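Profilin-1A (Acanthamoeba castellanii, PDB 1ACF) binds monomeric actin and regulates its polymerization, and also binds the phosphoinositide PIP2, thereby inhibiting formation of IP3 and diacylglycerol. Local coordinates at residues T4-N9 against T28-A33; G47-A52 against T88-K93. One frame throughout, in Å; residues are numbered along the deposited sequence.

Contact 1: residues T4-N9 against T28-A33; sequences TYVDTN and TWATSA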
loop_
_atom_site.group_PDB
_atom_site.type_symbol
_atom_site.label_atom_id
_atom_site.label_comp_id
_atom_site.label_asym_id
_atom_site.label_seq_id
_atom_site.Cartn_x
_atom_site.Cartn_y
_atom_site.Cartn_z
ATOM N N THR A 4 14.711 5.117 -2.173
ATOM C CA THR A 4 15.267 3.804 -1.898
ATOM C C THR A 4 14.306 2.799 -1.326
ATOM O O THR A 4 14.386 1.624 -1.728
ATOM C CB THR A 4 16.515 3.925 -0.916
ATOM O OG1 THR A 4 17.287 4.986 -1.542
ATOM C CG2 THR A 4 17.282 2.647 -0.664
ATOM N N TYR A 5 13.469 3.117 -0.350
ATOM C CA TYR A 5 12.549 2.209 0.298
ATOM C C TYR A 5 11.707 1.439 -0.735
ATOM O O TYR A 5 11.560 0.231 -0.670
ATOM C CB TYR A 5 11.560 2.862 1.332
ATOM C CG TYR A 5 12.343 3.310 2.559
ATOM C CD1 TYR A 5 13.313 2.494 3.115
ATOM C CD2 TYR A 5 12.179 4.569 3.105
ATOM C CE1 TYR A 5 14.074 2.883 4.201
ATOM C CE2 TYR A 5 12.905 4.993 4.202
ATOM C CZ TYR A 5 13.871 4.155 4.746
ATOM O OH TYR A 5 14.621 4.548 5.830
ATOM N N VAL A 6 11.114 2.247 -1.571
ATOM C CA VAL A 6 10.285 1.940 -2.708
ATOM C C VAL A 6 11.057 1.136 -3.762
ATOM O O VAL A 6 10.646 0.006 -4.104
ATOM C CB VAL A 6 9.747 3.303 -3.241
ATOM C CG1 VAL A 6 9.515 3.263 -4.718
ATOM C CG2 VAL A 6 8.509 3.824 -2.525
ATOM N N ASP A 7 12.159 1.666 -4.281
ATOM C CA ASP A 7 12.928 1.021 -5.387
ATOM C C ASP A 7 13.585 -0.248 -4.973
ATOM O O ASP A 7 13.385 -1.353 -5.587
ATOM C CB ASP A 7 13.868 2.032 -6.036
ATOM C CG ASP A 7 13.166 3.173 -6.735
ATOM O OD1 ASP A 7 11.994 3.161 -7.224
ATOM O OD2 ASP A 7 13.873 4.218 -6.848
ATOM N N THR A 8 14.409 -0.154 -3.953
ATOM C CA THR A 8 15.152 -1.240 -3.376
ATOM C C THR A 8 14.486 -2.144 -2.367
ATOM O O THR A 8 14.611 -3.390 -2.432
ATOM C CB THR A 8 16.472 -0.674 -2.667
ATOM O OG1 THR A 8 17.083 0.246 -3.621
ATOM C CG2 THR A 8 17.399 -1.806 -2.263
ATOM N N ASN A 9 13.785 -1.587 -1.391
ATOM C CA ASN A 9 13.224 -2.409 -0.273
ATOM C C ASN A 9 11.901 -3.012 -0.598
ATOM O O ASN A 9 11.450 -4.004 0.043
ATOM C CB ASN A 9 13.335 -1.572 1.014
ATOM C CG ASN A 9 14.782 -1.285 1.409
ATOM O OD1 ASN A 9 15.551 -2.226 1.725
ATOM N ND2 ASN A 9 15.233 -0.034 1.354
ATOM N N THR A 28 1.899 11.671 -1.716
ATOM C CA THR A 28 2.952 10.674 -1.970
ATOM C C THR A 28 4.292 11.216 -1.510
ATOM O O THR A 28 4.574 12.402 -1.700
ATOM C CB THR A 28 2.951 10.262 -3.509
ATOM O OG1 THR A 28 1.643 9.657 -3.748
ATOM C CG2 THR A 28 4.124 9.386 -3.912
ATOM N N TRP A 29 5.101 10.304 -0.935
ATOM C CA TRP A 29 6.445 10.704 -0.458
ATOM C C TRP A 29 7.475 10.276 -1.501
ATOM O O TRP A 29 8.417 10.997 -1.784
ATOM C CB TRP A 29 6.710 10.196 0.945
ATOM C CG TRP A 29 5.982 10.955 2.026
ATOM C CD1 TRP A 29 5.018 11.938 1.905
ATOM C CD2 TRP A 29 6.042 10.638 3.442
ATOM N NE1 TRP A 29 4.544 12.295 3.127
ATOM C CE2 TRP A 29 5.131 11.508 4.082
ATOM C CE3 TRP A 29 6.758 9.706 4.174
ATOM C CZ2 TRP A 29 4.959 11.451 5.472
ATOM C CZ3 TRP A 29 6.619 9.683 5.571
ATOM C CH2 TRP A 29 5.719 10.543 6.179
ATOM N N ALA A 30 7.226 9.100 -2.053
ATOM C CA ALA A 30 8.036 8.464 -3.085
ATOM C C ALA A 30 7.197 7.379 -3.770
ATOM O O ALA A 30 6.312 6.738 -3.151
ATOM C CB ALA A 30 9.307 7.899 -2.447
ATOM N N THR A 31 7.502 7.215 -5.099
ATOM C CA THR A 31 6.746 6.194 -5.885
ATOM C C THR A 31 7.597 5.433 -6.865
ATOM O O THR A 31 8.574 6.023 -7.334
ATOM C CB THR A 31 5.503 6.971 -6.510
ATOM O OG1 THR A 31 4.513 5.959 -6.787
ATOM C CG2 THR A 31 5.843 7.980 -7.549
ATOM N N SER A 32 7.229 4.188 -7.212
ATOM C CA SER A 32 7.993 3.415 -8.241
ATOM C C SER A 32 7.668 4.025 -9.610
ATOM O O SER A 32 6.505 4.439 -9.809
ATOM C CB SER A 32 7.811 1.928 -8.205
ATOM O OG SER A 32 6.431 1.603 -8.221
ATOM N N ALA A 33 8.685 4.149 -10.446
ATOM C CA ALA A 33 8.557 4.795 -11.795
ATOM C C ALA A 33 7.278 4.340 -12.466
ATOM O O ALA A 33 7.048 3.107 -12.523
ATOM C CB ALA A 33 9.840 4.517 -12.603
HETATM O O HOH W 1 11.316 4.302 -9.566
#
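Asp7 OD1 accepts a hydrogen bond of 2.7 Å from an ordered water, and the same water accepts a hydrogen bond from Ala33 N, 2.8 Å away. This bridge is the polar link between helix 2-11 and the chain that leaves strand 28-31. Asp7 OD1 also lies near the backbone of Ser32, 4.1 Å from its CA, a loose contact.

The buried part of the contact belongs to Val6. Its two methyls lie one after the other along the chain. CG1 lies against the peptide that joins Thr31 to Ser32, 3.5 Å from Ser32 N. CG2 meets the preceding residue, 3.7 Å from Ala30 O and 4.2 Å from the methyl CB of Ala30. CG1 is swung roughly opposite the backbone N of Val6 (chi1 150°), and CG2 lies anti to the carbonyl carbon, which spreads the two methyls along the strand. Ser32 adds its CB, 4.1 Å from Val6 CG1, while its hydroxyl is hydrogen-bonded to Ala19 N. That bond, together with backbone pairing to Ala19, ties the end of the segment to strand 18-23.

The helix is widened here. Thr4 O receives both Thr8 N and Asn9 N, a pi-type turn at 5-9. Trp29 and Ala30 both face Ile21, a classic beta bulge where the edge strand turns a corner. Tyr5 and Trp29 both meet the ring of Trp2. The arrangement is that of the profilin fold, in which the N-terminal helix packs on the edge of the central antiparallel sheet, beside the C-terminal helix.

Contact 2: residues G47-A52 against T88-K93; sequences GAFNNA and TVKTSK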
loop_
_atom_site.group_PDB
_atom_site.type_symbol
_atom_site.label_atom_id
_atom_site.label_comp_id
_atom_site.label_asym_id
_atom_site.label_seq_id
_atom_site.Cartn_x
_atom_site.Cartn_y
_atom_site.Cartn_z
ATOM N N GLY A 47 -8.005 7.923 5.090
ATOM C CA GLY A 47 -9.310 8.053 5.681
ATOM C C GLY A 47 -9.880 6.726 6.157
ATOM O O GLY A 47 -10.451 6.604 7.264
ATOM N N ALA A 48 -9.725 5.737 5.307
ATOM C CA ALA A 48 -10.246 4.383 5.591
ATOM C C ALA A 48 -9.485 3.746 6.755
ATOM O O ALA A 48 -10.036 2.835 7.413
ATOM C CB ALA A 48 -10.248 3.555 4.317
ATOM N N PHE A 49 -8.249 4.195 6.963
ATOM C CA PHE A 49 -7.508 3.585 8.116
ATOM C C PHE A 49 -8.297 3.981 9.398
ATOM O O PHE A 49 -8.385 3.156 10.332
ATOM C CB PHE A 49 -6.043 3.849 8.134
ATOM C CG PHE A 49 -5.225 2.919 7.259
ATOM C CD1 PHE A 49 -5.047 1.590 7.602
ATOM C CD2 PHE A 49 -4.667 3.415 6.079
ATOM C CE1 PHE A 49 -4.294 0.748 6.800
ATOM C CE2 PHE A 49 -3.869 2.569 5.281
ATOM C CZ PHE A 49 -3.685 1.253 5.643
ATOM N N ASN A 50 -8.865 5.159 9.348
ATOM C CA ASN A 50 -9.741 5.677 10.456
ATOM C C ASN A 50 -11.108 5.024 10.403
ATOM O O ASN A 50 -11.520 4.272 11.319
ATOM C CB ASN A 50 -9.682 7.215 10.352
ATOM C CG ASN A 50 -8.191 7.605 10.529
ATOM O OD1 ASN A 50 -7.545 6.950 11.401
ATOM N ND2 ASN A 50 -7.681 8.546 9.763
ATOM N N ASN A 51 -11.853 5.213 9.341
ATOM C CA ASN A 51 -13.211 4.561 9.248
ATOM C C ASN A 51 -13.225 3.823 7.897
ATOM O O ASN A 51 -13.120 4.582 6.923
ATOM C CB ASN A 51 -14.296 5.650 9.326
ATOM C CG ASN A 51 -15.682 5.008 9.166
ATOM O OD1 ASN A 51 -15.830 3.786 9.284
ATOM N ND2 ASN A 51 -16.703 5.817 8.932
ATOM N N ALA A 52 -13.253 2.543 7.904
ATOM C CA ALA A 52 -13.272 1.695 6.739
ATOM C C ALA A 52 -14.710 1.371 6.278
ATOM O O ALA A 52 -14.877 0.312 5.673
ATOM C CB ALA A 52 -12.602 0.347 7.045
ATOM N N THR A 88 -1.662 -2.586 1.794
ATOM C CA THR A 88 -1.364 -1.247 2.379
ATOM C C THR A 88 -1.235 -1.473 3.892
ATOM O O THR A 88 -2.022 -2.189 4.522
ATOM C CB THR A 88 -2.426 -0.184 1.939
ATOM O OG1 THR A 88 -3.709 -0.631 2.456
ATOM C CG2 THR A 88 -2.522 -0.139 0.388
ATOM N N VAL A 89 -0.168 -0.891 4.369
ATOM C CA VAL A 89 0.152 -0.973 5.820
ATOM C C VAL A 89 0.443 0.432 6.323
ATOM O O VAL A 89 1.444 1.045 5.911
ATOM C CB VAL A 89 1.258 -1.963 6.123
ATOM C CG1 VAL A 89 1.531 -2.062 7.643
ATOM C CG2 VAL A 89 0.876 -3.336 5.564
ATOM N N LYS A 90 -0.427 0.857 7.274
ATOM C CA LYS A 90 -0.252 2.187 7.885
ATOM C C LYS A 90 0.739 2.084 9.045
ATOM O O LYS A 90 0.578 1.138 9.828
ATOM C CB LYS A 90 -1.520 2.852 8.340
ATOM C CG LYS A 90 -1.231 4.072 9.258
ATOM C CD LYS A 90 -2.484 4.292 10.106
ATOM C CE LYS A 90 -2.609 5.734 10.582
ATOM N NZ LYS A 90 -4.057 5.912 10.965
ATOM N N THR A 91 1.693 2.960 9.005
ATOM C CA THR A 91 2.706 3.074 10.062
ATOM C C THR A 91 2.297 4.207 11.014
ATOM O O THR A 91 1.164 4.719 10.941
ATOM C CB THR A 91 4.140 3.153 9.481
ATOM O OG1 THR A 91 4.353 4.351 8.675
ATOM C CG2 THR A 91 4.487 1.872 8.700
ATOM N N SER A 92 3.209 4.692 11.788
ATOM C CA SER A 92 2.945 5.827 12.709
ATOM C C SER A 92 2.694 7.104 11.968
ATOM O O SER A 92 1.744 7.884 12.312
ATOM C CB SER A 92 4.073 5.938 13.719
ATOM O OG SER A 92 5.061 6.838 13.226
ATOM N N LYS A 93 3.530 7.368 10.941
ATOM C CA LYS A 93 3.412 8.615 10.152
ATOM C C LYS A 93 3.190 8.479 8.646
ATOM O O LYS A 93 3.136 9.523 7.957
ATOM C CB LYS A 93 4.754 9.401 10.301
ATOM C CG LYS A 93 4.970 9.915 11.697
ATOM C CD LYS A 93 6.468 10.134 11.976
ATOM C CE LYS A 93 6.552 10.341 13.507
ATOM N NZ LYS A 93 6.343 9.005 14.149
#
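The last turn of helix 39-50 faces the end of strand 84-90, with Phe49 CA 7.4 Å from Lys90 CA. Asn51 N still bonds to Gly47 O at 2.9 Å, and the chain then leaves the helix. On the strand, Thr88 and Lys90 point toward the helix. Val89 points away, to Glu114 and Ala117 of helix 106-121 on the other face of the sheet.

The ring of Phe49 carries the contact. Lys90 CB sits 3.6 Å from its centroid and only 2° off the ring normal. This is a CH-pi contact centred on the face, and CB is nearly equidistant from all six ring carbons. The lysine CG is anti to the backbone N (chi1 167°), and the chain beyond it is extended. With this extended chain, the two side chains run past each other in opposite directions, and Lys90 CD reaches Phe49 CB at 4.1 Å.

At the far end of the ring, Phe49 CZ approaches the peptide at Lys90 N (3.7 Å). Thr88 OG1 comes to CZ obliquely, also at 3.7 Å, but its hydrogen bond goes to Ile77 O on the adjacent strand. Thr88 O lies at the ring edge, in plane. Ile77 and Ile95 also touch Phe49.

The lysine nitrogen ends near the exposed Asn50, with Asn50 OD1 3.7 Å from Lys90 NZ. That is too long for a hydrogen bond, though the amide oxygen may favour the ammonium electrostatically. The grip is thus mainly apolar: CB of Lys90 covers one face of the buried ring, CD packs at its root, and the extended chain carries the ammonium past the ring to Asn50.

Contact 1 and contact 2 join different helices to the same antiparallel sheet, and their centres are 19 Å apart. Helix 2-11 of contact 1 packs beside helix 106-121, through Tyr5 and Leu120. Helix 39-50 of contact 2 lies on the opposite face. Val89 turns to the helix 106-121 side, and its side chain is about 9 Å from that of Lys115, an actin-binding site. Contact 1 lies within the region 1-35, predicted to bind actin, though away from Lys115. The two contacts meet directly where Trp29 CH2 packs 3.3 Å from Lys93 O. They follow one another in the chain, as strand 28-31 leads on to helix 39-50.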